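Long-range contacts in imidazoleglycerol-phosphate dehydratase (Pyrococcus furiosus, PDB 5DNX), which catalyses the manganese-dependent dehydration of D-erythro-1-(imidazol-4-yl)glycerol 3-phosphate to 3-(imidazol-4-yl)-2-oxopropyl phosphate, the sixth step of histidine biosynthesis: residues T22-L27 / H53-I58; A80-D85 / A151-G156; A87-S92 / H145-A150. One frame throughout, in Å; residues are numbered along the deposited sequence.

Contact 1 of 3, residues T22-L27 / H53-I58; sequences TNDLIL and HLWEDI. With MN (manganese (II) ion), chain E; MN (manganese (II) ion), chain D; 5LD ([(2R)-2-hydroxy-3-(1H-1,2,4-triazol-1-yl)propyl]phosphonic acid), chain F.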
loop_
_atom_site.group_PDB
_atom_site.type_symbol
_atom_site.label_atom_id
_atom_site.label_comp_id
_atom_site.label_asym_id
_atom_site.label_seq_id
_atom_site.Cartn_x
_atom_site.Cartn_y
_atom_site.Cartn_z
ATOM N N THR A 22 -44.735 20.809 -20.126
ATOM C CA THR A 22 -43.589 21.701 -19.928
ATOM C C THR A 22 -42.717 21.879 -21.151
ATOM O O THR A 22 -41.760 22.654 -21.090
ATOM C CB THR A 22 -42.666 21.157 -18.793
ATOM O OG1 THR A 22 -42.150 19.872 -19.165
ATOM C CG2 THR A 22 -43.430 20.996 -17.475
ATOM N N ASN A 23 -43.019 21.160 -22.236
ATOM C CA ASN A 23 -42.138 21.050 -23.407
ATOM C C ASN A 23 -40.818 20.328 -23.090
ATOM O O ASN A 23 -39.831 20.497 -23.778
ATOM C CB ASN A 23 -41.892 22.438 -24.056
ATOM C CG ASN A 23 -43.178 23.111 -24.482
ATOM O OD1 ASN A 23 -43.547 24.167 -23.974
ATOM N ND2 ASN A 23 -43.878 22.482 -25.396
ATOM N N ASP A 24 -40.808 19.520 -22.030
ATOM C CA ASP A 24 -39.694 18.631 -21.748
ATOM C C ASP A 24 -40.390 17.317 -21.364
ATOM O O ASP A 24 -41.080 17.257 -20.317
ATOM C CB ASP A 24 -38.891 19.238 -20.605
ATOM C CG ASP A 24 -37.777 18.345 -20.091
ATOM O OD1 ASP A 24 -37.912 17.109 -20.151
ATOM O OD2 ASP A 24 -36.772 18.910 -19.577
ATOM N N LEU A 25 -40.242 16.291 -22.207
ATOM C CA LEU A 25 -40.996 15.045 -22.019
ATOM C C LEU A 25 -40.589 14.266 -20.770
ATOM O O LEU A 25 -41.427 13.593 -20.154
ATOM C CB LEU A 25 -40.908 14.130 -23.261
ATOM C CG LEU A 25 -41.600 14.653 -24.520
ATOM C CD1 LEU A 25 -41.548 13.611 -25.635
ATOM C CD2 LEU A 25 -43.038 15.067 -24.229
ATOM N N ILE A 26 -39.319 14.372 -20.394
ATOM C CA ILE A 26 -38.834 13.762 -19.143
ATOM C C ILE A 26 -39.473 14.424 -17.932
ATOM O O ILE A 26 -40.013 13.734 -17.029
ATOM C CB ILE A 26 -37.309 13.875 -18.981
ATOM C CG1 ILE A 26 -36.547 13.339 -20.213
ATOM C CG2 ILE A 26 -36.852 13.203 -17.684
ATOM C CD1 ILE A 26 -36.655 11.862 -20.425
ATOM N N LEU A 27 -39.413 15.752 -17.885
ATOM C CA LEU A 27 -40.012 16.485 -16.767
ATOM C C LEU A 27 -41.515 16.287 -16.718
ATOM O O LEU A 27 -42.068 16.110 -15.644
ATOM C CB LEU A 27 -39.705 17.976 -16.809
ATOM C CG LEU A 27 -40.138 18.776 -15.567
ATOM C CD1 LEU A 27 -39.595 18.176 -14.271
ATOM C CD2 LEU A 27 -39.679 20.225 -15.742
ATOM N N HIS A 53 -33.008 25.877 -16.425
ATOM C CA HIS A 53 -33.872 26.953 -15.960
ATOM C C HIS A 53 -35.292 26.445 -15.758
ATOM O O HIS A 53 -35.950 26.801 -14.785
ATOM C CB HIS A 53 -33.864 28.116 -16.940
ATOM C CG HIS A 53 -32.529 28.754 -17.107
ATOM N ND1 HIS A 53 -32.228 29.548 -18.190
ATOM C CD2 HIS A 53 -31.436 28.786 -16.302
ATOM C CE1 HIS A 53 -30.997 30.017 -18.066
ATOM N NE2 HIS A 53 -30.500 29.573 -16.927
ATOM N N LEU A 54 -35.747 25.578 -16.654
ATOM C CA LEU A 54 -37.069 24.950 -16.516
ATOM C C LEU A 54 -37.199 24.103 -15.242
ATOM O O LEU A 54 -38.134 24.266 -14.463
ATOM C CB LEU A 54 -37.376 24.072 -17.723
ATOM C CG LEU A 54 -38.667 23.237 -17.646
ATOM C CD1 LEU A 54 -39.891 24.145 -17.694
ATOM C CD2 LEU A 54 -38.676 22.192 -18.751
ATOM N N TRP A 55 -36.283 23.163 -15.045
ATOM C CA TRP A 55 -36.341 22.270 -13.882
ATOM C C TRP A 55 -36.297 23.042 -12.564
ATOM O O TRP A 55 -37.109 22.819 -11.671
ATOM C CB TRP A 55 -35.265 21.174 -13.942
ATOM C CG TRP A 55 -35.560 20.067 -14.959
ATOM C CD1 TRP A 55 -35.752 20.202 -16.315
ATOM C CD2 TRP A 55 -35.732 18.677 -14.675
ATOM N NE1 TRP A 55 -36.001 18.985 -16.881
ATOM C CE2 TRP A 55 -36.013 18.031 -15.893
ATOM C CE3 TRP A 55 -35.653 17.908 -13.502
ATOM C CZ2 TRP A 55 -36.197 16.640 -15.980
ATOM C CZ3 TRP A 55 -35.867 16.544 -13.586
ATOM C CH2 TRP A 55 -36.148 15.926 -14.819
ATOM N N GLU A 56 -35.365 23.974 -12.464
ATOM C CA GLU A 56 -35.265 24.833 -11.309
ATOM C C GLU A 56 -36.535 25.669 -11.082
ATOM O O GLU A 56 -37.053 25.719 -9.979
ATOM C CB GLU A 56 -34.085 25.773 -11.499
ATOM C CG GLU A 56 -33.945 26.767 -10.375
ATOM C CD GLU A 56 -32.563 27.339 -10.263
ATOM O OE1 GLU A 56 -31.674 26.902 -11.008
ATOM O OE2 GLU A 56 -32.392 28.217 -9.415
ATOM N N ASP A 57 -37.000 26.344 -12.132
ATOM C CA ASP A 57 -38.118 27.273 -11.985
ATOM C C ASP A 57 -39.456 26.558 -11.761
ATOM O O ASP A 57 -40.319 27.083 -11.059
ATOM C CB ASP A 57 -38.182 28.242 -13.144
ATOM C CG ASP A 57 -36.986 29.208 -13.182
ATOM O OD1 ASP A 57 -36.132 29.195 -12.248
ATOM O OD2 ASP A 57 -36.896 29.976 -14.165
ATOM N N ILE A 58 -39.592 25.359 -12.326
ATOM C CA ILE A 58 -40.686 24.458 -11.999
ATOM C C ILE A 58 -40.659 24.080 -10.524
ATOM O O ILE A 58 -41.681 24.135 -9.848
ATOM C CB ILE A 58 -40.663 23.203 -12.901
ATOM C CG1 ILE A 58 -41.154 23.555 -14.318
ATOM C CG2 ILE A 58 -41.486 22.068 -12.313
ATOM C CD1 ILE A 58 -42.654 23.679 -14.455
HETATM MN MN MN E . -28.393 30.245 -16.193
HETATM MN MN MN D . -29.513 26.576 -10.896
HETATM O O10 5LD F . -27.974 34.086 -11.432
HETATM P P9 5LD F . -29.227 34.692 -12.080
HETATM O O11 5LD F . -30.469 34.274 -11.330
HETATM O O12 5LD F . -29.129 36.183 -12.248
HETATM C C8 5LD F . -29.345 34.047 -13.778
HETATM C C7 5LD F . -29.105 32.546 -14.003
HETATM O O13 5LD F . -29.058 32.281 -15.420
HETATM C C6 5LD F . -30.224 31.686 -13.424
HETATM N N2 5LD F . -29.789 30.310 -13.153
HETATM N N1 5LD F . -29.119 29.601 -14.147
HETATM C C5 5LD F . -28.872 28.413 -13.592
HETATM N N4 5LD F . -29.359 28.360 -12.328
HETATM C C3 5LD F . -29.957 29.557 -12.087
HETATM O O HOH W 1 -29.743 28.091 -9.257
#
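Leu27 packs against one face of the indole of Trp55 while Asp24, three residues earlier, takes hold of the same indole by its N-H. From CB outward, Leu27 meets a different part of helix 51-69 at each step. Its CB sits 3.8 Å from Trp55 CE2, where NE1 and CZ2 branch. CG stands opposite the backbone N (chi1 -172°), and from there the two methyls part. CD1 goes over the six-membered ring of Trp55, 3.8 Å from the centroid and only 6° off the ring normal, a CH-pi contact. CD2 turns to two other side chains of that helix, meeting Leu54 CG at 3.7 Å, tip to tip, and Ile58 CG1 at 3.9 Å.

The indole is also held round its rim. Trp55 NE1 donates to Asp24 OD2 at 2.8 Å, nearly straight and within the ring plane, although it comes to the carboxylate from well above its plane. Further along the edge, Ile26 CG2 touches Trp55 CZ2 at 3.9 Å. Asp24 works twice: its OD1 accepts from Leu27 N at 3.0 Å as the N-cap of helix 25-38, and OD2 also forms a salt bridge with Arg51, a partner likely to keep the carboxylate charged. Asp24 CB meanwhile rests on Leu54 CD2. Just upstream, Thr22 OG1 accepts from Asp24 N in an ST turn and has a further hydrogen bond with Asp28.

Away from the Leu27 packing, on the same helix, His53 NE2 and Glu56 OE1 each bind a manganese, and the triazole of the inhibitor bridges the two metals. His29 of a second subunit joins His53 on its metal. The contact is thus a capped helix start packed on a metal-binding helix, at one of the intersubunit dimanganese sites of imidazoleglycerol-phosphate dehydratase.

Contact 2 of 3, residues A80-D85 / A151-G156; sequences AIMPMD and AFKGLG. With 5LD ([(2R)-2-hydroxy-3-(1H-1,2,4-triazol-1-yl)propyl]phosphonic acid), chain B.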
loop_
_atom_site.group_PDB
_atom_site.type_symbol
_atom_site.label_atom_id
_atom_site.label_comp_id
_atom_site.label_asym_id
_atom_site.label_seq_id
_atom_site.Cartn_x
_atom_site.Cartn_y
_atom_site.Cartn_z
ATOM N N ALA A 80 -41.097 8.921 2.439
ATOM C CA ALA A 80 -41.452 7.785 1.567
ATOM C C ALA A 80 -40.201 6.976 1.300
ATOM O O ALA A 80 -39.120 7.533 1.177
ATOM C CB ALA A 80 -42.039 8.283 0.279
ATOM N N ILE A 81 -40.335 5.663 1.256
ATOM C CA ILE A 81 -39.263 4.800 0.713
ATOM C C ILE A 81 -39.865 4.173 -0.523
ATOM O O ILE A 81 -40.851 3.458 -0.435
ATOM C CB ILE A 81 -38.780 3.747 1.709
ATOM C CG1 ILE A 81 -38.090 4.462 2.878
ATOM C CG2 ILE A 81 -37.851 2.763 1.006
ATOM C CD1 ILE A 81 -37.761 3.549 4.035
ATOM N N MET A 82 -39.293 4.495 -1.668
ATOM C CA MET A 82 -39.856 4.147 -2.936
ATOM C C MET A 82 -38.935 3.176 -3.674
ATOM O O MET A 82 -37.833 3.533 -4.048
ATOM C CB MET A 82 -40.074 5.421 -3.757
ATOM C CG MET A 82 -40.707 5.214 -5.098
ATOM S SD MET A 82 -42.318 4.391 -5.015
ATOM C CE MET A 82 -43.144 5.342 -3.816
ATOM N N PRO A 83 -39.396 1.939 -3.881
ATOM C CA PRO A 83 -38.687 0.994 -4.725
ATOM C C PRO A 83 -39.123 1.202 -6.161
ATOM O O PRO A 83 -40.289 1.531 -6.415
ATOM C CB PRO A 83 -39.168 -0.367 -4.213
ATOM C CG PRO A 83 -40.514 -0.109 -3.665
ATOM C CD PRO A 83 -40.521 1.297 -3.177
ATOM N N MET A 84 -38.195 1.079 -7.093
ATOM C CA MET A 84 -38.560 0.984 -8.495
ATOM C C MET A 84 -37.569 0.069 -9.183
ATOM O O MET A 84 -36.457 0.481 -9.492
ATOM C CB MET A 84 -38.631 2.353 -9.171
ATOM C CG MET A 84 -39.261 2.206 -10.545
ATOM S SD MET A 84 -39.489 3.740 -11.454
ATOM C CE MET A 84 -40.102 3.006 -12.956
ATOM N N ASP A 85 -37.981 -1.179 -9.405
ATOM C CA ASP A 85 -37.088 -2.231 -9.835
ATOM C C ASP A 85 -35.801 -2.203 -8.962
ATOM O O ASP A 85 -35.894 -2.307 -7.741
ATOM C CB ASP A 85 -36.817 -2.110 -11.341
ATOM C CG ASP A 85 -38.037 -2.454 -12.195
ATOM O OD1 ASP A 85 -39.171 -2.580 -11.643
ATOM O OD2 ASP A 85 -37.834 -2.651 -13.415
ATOM N N ALA A 151 -37.396 8.967 -6.951
ATOM C CA ALA A 151 -37.316 10.215 -6.210
ATOM C C ALA A 151 -38.592 11.076 -6.400
ATOM O O ALA A 151 -39.112 11.613 -5.427
ATOM C CB ALA A 151 -36.070 10.982 -6.588
ATOM N N PHE A 152 -39.086 11.216 -7.629
ATOM C CA PHE A 152 -40.318 11.998 -7.853
ATOM C C PHE A 152 -41.571 11.327 -7.265
ATOM O O PHE A 152 -42.405 12.012 -6.668
ATOM C CB PHE A 152 -40.531 12.318 -9.335
ATOM C CG PHE A 152 -39.740 13.499 -9.829
ATOM C CD1 PHE A 152 -40.319 14.766 -9.865
ATOM C CD2 PHE A 152 -38.422 13.356 -10.256
ATOM C CE1 PHE A 152 -39.611 15.863 -10.330
ATOM C CE2 PHE A 152 -37.704 14.454 -10.755
ATOM C CZ PHE A 152 -38.294 15.706 -10.767
ATOM N N LYS A 153 -41.687 10.014 -7.410
ATOM C CA LYS A 153 -42.759 9.257 -6.760
ATOM C C LYS A 153 -42.697 9.470 -5.246
ATOM O O LYS A 153 -43.726 9.719 -4.587
ATOM C CB LYS A 153 -42.639 7.765 -7.064
ATOM C CG LYS A 153 -42.980 7.329 -8.481
ATOM C CD LYS A 153 -42.672 5.828 -8.638
ATOM C CE LYS A 153 -43.276 5.241 -9.915
ATOM N NZ LYS A 153 -42.747 3.878 -10.224
ATOM N N GLY A 154 -41.484 9.393 -4.698
ATOM C CA GLY A 154 -41.292 9.515 -3.253
ATOM C C GLY A 154 -41.579 10.902 -2.712
ATOM O O GLY A 154 -42.146 11.065 -1.636
ATOM N N LEU A 155 -41.209 11.910 -3.488
ATOM C CA LEU A 155 -41.561 13.284 -3.171
ATOM C C LEU A 155 -43.073 13.481 -3.129
ATOM O O LEU A 155 -43.583 14.126 -2.209
ATOM C CB LEU A 155 -40.940 14.256 -4.147
ATOM C CG LEU A 155 -39.498 14.686 -3.888
ATOM C CD1 LEU A 155 -38.906 15.355 -5.140
ATOM C CD2 LEU A 155 -39.440 15.592 -2.676
ATOM N N GLY A 156 -43.788 12.941 -4.106
ATOM C CA GLY A 156 -45.244 13.004 -4.080
ATOM C C GLY A 156 -45.828 12.373 -2.825
ATOM O O GLY A 156 -46.641 12.979 -2.121
HETATM O O10 5LD B . -43.846 2.243 -12.149
HETATM P P9 5LD B . -45.001 2.355 -13.154
HETATM O O11 5LD B . -45.107 1.098 -13.985
HETATM O O12 5LD B . -46.304 2.726 -12.501
HETATM C C8 5LD B . -44.637 3.744 -14.272
HETATM C C7 5LD B . -43.213 3.869 -14.835
HETATM O O13 5LD B . -43.089 5.125 -15.535
HETATM C C6 5LD B . -42.886 2.766 -15.836
HETATM N N2 5LD B . -41.441 2.546 -15.975
HETATM N N1 5LD B . -40.606 3.639 -16.193
HETATM C C5 5LD B . -39.385 3.106 -16.274
HETATM N N4 5LD B . -39.435 1.760 -16.126
HETATM C C3 5LD B . -40.744 1.430 -15.969
HETATM O O HOH W 2 -42.113 1.840 -8.482
#
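Lys153 and Met82 bury the most surface here, and they cross at about a right angle between strand 77-84 and helix 144-162. Met82 CG lies 3.8 Å from Lys153 CB, and Met82 SD reaches Lys153 CD at 3.9 Å. The thioether comes across the aliphatic part of the lysine, its chain bent twice, at chi2 (58°) and again at chi3 (50°). With only an alanine at Met82, the lysine methylenes would probably lose their sulfur and CG contacts and the chain be freer to shift, its ammonium aimed less firmly.

Gly154, the third large contributor, is where strand and helix come closest: its CA is 5.1 Å from that of Ala80, and Ala80 CB sits 3.4 Å from Gly154 O. The glycine has no side chain at this point of close approach between the two backbones.

Lys153 itself is stretched out beyond CG, which carries its NZ from the helix to the inhibitor. There it donates to phosphonate O10 at 2.8 Å, and to a water that in turn donates to Pro83 O. Met84 SD passes 3.5 Å from Lys153 NZ, and its methyl, at the end of a fully extended chain, lies 3.3 Å from triazole N2. Arg76, Arg98, Ser171 and Lys173 of a neighbouring subunit complete the grip on the inhibitor. Met82 thus covers one side of the lysine's methylenes, with Ala33 and Tyr37 of helix 25-38 also touching the side chain, while its charged end is spent on an anion; the phosphate of the substrate probably binds in the same place.

Contact 3 of 3, residues A87-S92 / H145-A150; sequences ALVLVS and HHIVEA. With MN (manganese (II) ion), chain C; MN (manganese (II) ion), chain G; 5LD ([(2R)-2-hydroxy-3-(1H-1,2,4-triazol-1-yl)propyl]phosphonic acid), chain B.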
loop_
_atom_site.group_PDB
_atom_site.type_symbol
_atom_site.label_atom_id
_atom_site.label_comp_id
_atom_site.label_asym_id
_atom_site.label_seq_id
_atom_site.Cartn_x
_atom_site.Cartn_y
_atom_site.Cartn_z
ATOM N N ALA A 87 -33.908 0.312 -8.159
ATOM C CA ALA A 87 -33.824 1.499 -7.315
ATOM C C ALA A 87 -34.590 1.373 -6.003
ATOM O O ALA A 87 -35.681 0.825 -5.941
ATOM C CB ALA A 87 -34.292 2.741 -8.074
ATOM N N LEU A 88 -34.025 1.956 -4.966
ATOM C CA LEU A 88 -34.657 2.076 -3.665
ATOM C C LEU A 88 -34.219 3.421 -3.122
ATOM O O LEU A 88 -33.039 3.635 -2.857
ATOM C CB LEU A 88 -34.187 0.959 -2.752
ATOM C CG LEU A 88 -34.919 0.868 -1.403
ATOM C CD1 LEU A 88 -36.403 0.612 -1.610
ATOM C CD2 LEU A 88 -34.296 -0.227 -0.548
ATOM N N VAL A 89 -35.161 4.346 -3.005
ATOM C CA VAL A 89 -34.830 5.748 -2.701
ATOM C C VAL A 89 -35.663 6.213 -1.518
ATOM O O VAL A 89 -36.878 6.068 -1.512
ATOM C CB VAL A 89 -35.074 6.664 -3.918
ATOM C CG1 VAL A 89 -34.812 8.131 -3.566
ATOM C CG2 VAL A 89 -34.204 6.235 -5.113
ATOM N N LEU A 90 -34.988 6.782 -0.531
ATOM C CA LEU A 90 -35.641 7.369 0.629
ATOM C C LEU A 90 -35.806 8.856 0.364
ATOM O O LEU A 90 -34.841 9.551 -0.018
ATOM C CB LEU A 90 -34.815 7.139 1.891
ATOM C CG LEU A 90 -35.180 7.924 3.157
ATOM C CD1 LEU A 90 -36.593 7.686 3.672
ATOM C CD2 LEU A 90 -34.168 7.609 4.240
ATOM N N VAL A 91 -37.021 9.341 0.617
ATOM C CA VAL A 91 -37.333 10.768 0.482
ATOM C C VAL A 91 -37.883 11.204 1.825
ATOM O O VAL A 91 -38.832 10.591 2.361
ATOM C CB VAL A 91 -38.366 11.037 -0.631
ATOM C CG1 VAL A 91 -38.727 12.527 -0.680
ATOM C CG2 VAL A 91 -37.831 10.559 -1.965
ATOM N N SER A 92 -37.265 12.235 2.397
ATOM C CA SER A 92 -37.662 12.714 3.725
ATOM C C SER A 92 -37.818 14.214 3.681
ATOM O O SER A 92 -36.895 14.923 3.273
ATOM C CB SER A 92 -36.614 12.285 4.782
ATOM O OG SER A 92 -37.013 12.620 6.100
ATOM N N HIS A 145 -33.259 6.274 -14.793
ATOM C CA HIS A 145 -34.707 6.520 -14.867
ATOM C C HIS A 145 -35.380 5.982 -13.602
ATOM O O HIS A 145 -36.213 6.666 -13.006
ATOM C CB HIS A 145 -35.224 5.845 -16.123
ATOM C CG HIS A 145 -36.655 6.108 -16.474
ATOM N ND1 HIS A 145 -37.035 6.292 -17.784
ATOM C CD2 HIS A 145 -37.797 6.078 -15.749
ATOM C CE1 HIS A 145 -38.352 6.392 -17.854
ATOM N NE2 HIS A 145 -38.835 6.274 -16.631
ATOM N N HIS A 146 -35.023 4.766 -13.189
ATOM C CA HIS A 146 -35.626 4.195 -11.969
ATOM C C HIS A 146 -35.310 5.021 -10.721
ATOM O O HIS A 146 -36.172 5.259 -9.879
ATOM C CB HIS A 146 -35.172 2.773 -11.772
ATOM C CG HIS A 146 -35.608 1.834 -12.858
ATOM N ND1 HIS A 146 -34.977 0.634 -13.069
ATOM C CD2 HIS A 146 -36.536 1.948 -13.838
ATOM C CE1 HIS A 146 -35.539 0.007 -14.088
ATOM N NE2 HIS A 146 -36.473 0.788 -14.585
ATOM N N ILE A 147 -34.065 5.500 -10.637
ATOM C CA ILE A 147 -33.643 6.303 -9.497
ATOM C C ILE A 147 -34.375 7.644 -9.457
ATOM O O ILE A 147 -34.930 8.037 -8.409
ATOM C CB ILE A 147 -32.101 6.516 -9.477
ATOM C CG1 ILE A 147 -31.378 5.182 -9.211
ATOM C CG2 ILE A 147 -31.724 7.540 -8.435
ATOM C CD1 ILE A 147 -29.885 5.152 -9.545
ATOM N N VAL A 148 -34.381 8.338 -10.581
ATOM C CA VAL A 148 -34.981 9.648 -10.630
ATOM C C VAL A 148 -36.497 9.570 -10.483
ATOM O O VAL A 148 -37.095 10.358 -9.728
ATOM C CB VAL A 148 -34.556 10.411 -11.878
ATOM C CG1 VAL A 148 -35.284 11.756 -11.970
ATOM C CG2 VAL A 148 -33.028 10.664 -11.888
ATOM N N GLU A 149 -37.114 8.603 -11.149
ATOM C CA GLU A 149 -38.559 8.444 -11.035
ATOM C C GLU A 149 -38.942 8.021 -9.611
ATOM O O GLU A 149 -39.932 8.509 -9.086
ATOM C CB GLU A 149 -39.110 7.484 -12.070
ATOM C CG GLU A 149 -40.632 7.422 -12.057
ATOM C CD GLU A 149 -41.229 6.619 -13.183
ATOM O OE1 GLU A 149 -40.536 6.271 -14.173
ATOM O OE2 GLU A 149 -42.427 6.331 -13.056
ATOM N N ALA A 150 -38.165 7.147 -8.984
ATOM C CA ALA A 150 -38.410 6.826 -7.576
ATOM C C ALA A 150 -38.352 8.073 -6.683
ATOM O O ALA A 150 -39.181 8.231 -5.785
ATOM C CB ALA A 150 -37.461 5.768 -7.083
HETATM MN MN MN C . -41.051 5.858 -16.237
HETATM MN MN MN G . -37.777 0.199 -16.398
HETATM O O10 5LD B . -43.846 2.243 -12.149
HETATM P P9 5LD B . -45.001 2.355 -13.154
HETATM O O11 5LD B . -45.107 1.098 -13.985
HETATM O O12 5LD B . -46.304 2.726 -12.501
HETATM C C8 5LD B . -44.637 3.744 -14.272
HETATM C C7 5LD B . -43.213 3.869 -14.835
HETATM O O13 5LD B . -43.089 5.125 -15.535
HETATM C C6 5LD B . -42.886 2.766 -15.836
HETATM N N2 5LD B . -41.441 2.546 -15.975
HETATM N N1 5LD B . -40.606 3.639 -16.193
HETATM C C5 5LD B . -39.385 3.106 -16.274
HETATM N N4 5LD B . -39.435 1.760 -16.126
HETATM C C3 5LD B . -40.744 1.430 -15.969
HETATM O O HOH W 3 -39.077 -1.184 -15.200
#
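His146 O, on the helix turn beside the strand, takes a backbone hydrogen bond from Ala150 N at 2.9 Å and has Ala87 CB against it at 3.6 Å. The alanine methyl fits between three helix residues, meeting His146 CB at 3.8 Å and Ile147 CG1 at 4.0 Å, with Ala150 CB a little farther off. Two residues on, Val89 packs on two of the same residues. Its CG2, placed opposite the carbonyl carbon and beside the backbone N (chi1 176° puts CG1 opposite N), touches both Ala150 CB and Ile147 O at 3.8 Å. Strand 87-92 and helix 145-150 run in roughly the same direction, their axes 29° apart and 7.6 Å at closest approach, with alanine, valine and isoleucine side chains between them.

The strand touches His146 at its CB, and the imidazole leads away from it to one manganese. Asp86 is hydrogen-bonded to His146 ND1, while NE2 binds that metal at 2.3 Å. On the other manganese, His145 NE2 and Glu149 OE1 bind together, one helix turn apart, and Glu111 secures His145 ND1. The inhibitor triazole joins the two ions through N4 and N1; its C5 lies over one face of the His145 ring. Glu149 OE2 also lies 2.8 Å from the inhibitor hydroxyl O13. His52, Glu56 and Glu121 of a neighbouring subunit complete the His146 metal, and His53 of that subunit and His29 of the same chain the other. The chemistry divides: apolar methyls seat the helix on the sheet, and its polar ligands are presented to a site shared between chains.

Contacts 2 and 3 are two halves of one helix-on-sheet layer, their centres 5 Å apart. Both use helix 144-162, and the strands 77-84 and 87-94 pair antiparallel, with Met82 N 2.9 Å from Val89 O. Along the chain contact 3 is nested within contact 2, and both reach the same inhibitor: contact 2 at its phosphonate and triazole, contact 3 at its hydroxyl, triazole and metals. Contact 1 lies about 19 Å from contact 2 between centres, but Trp55 CZ3 touches Phe152 CZ at 3.8 Å. The metal ligands of contact 1 serve a different inhibitor molecule, and the equivalent residues of a neighbouring subunit complete the site of contact 3, so assembly makes each active site.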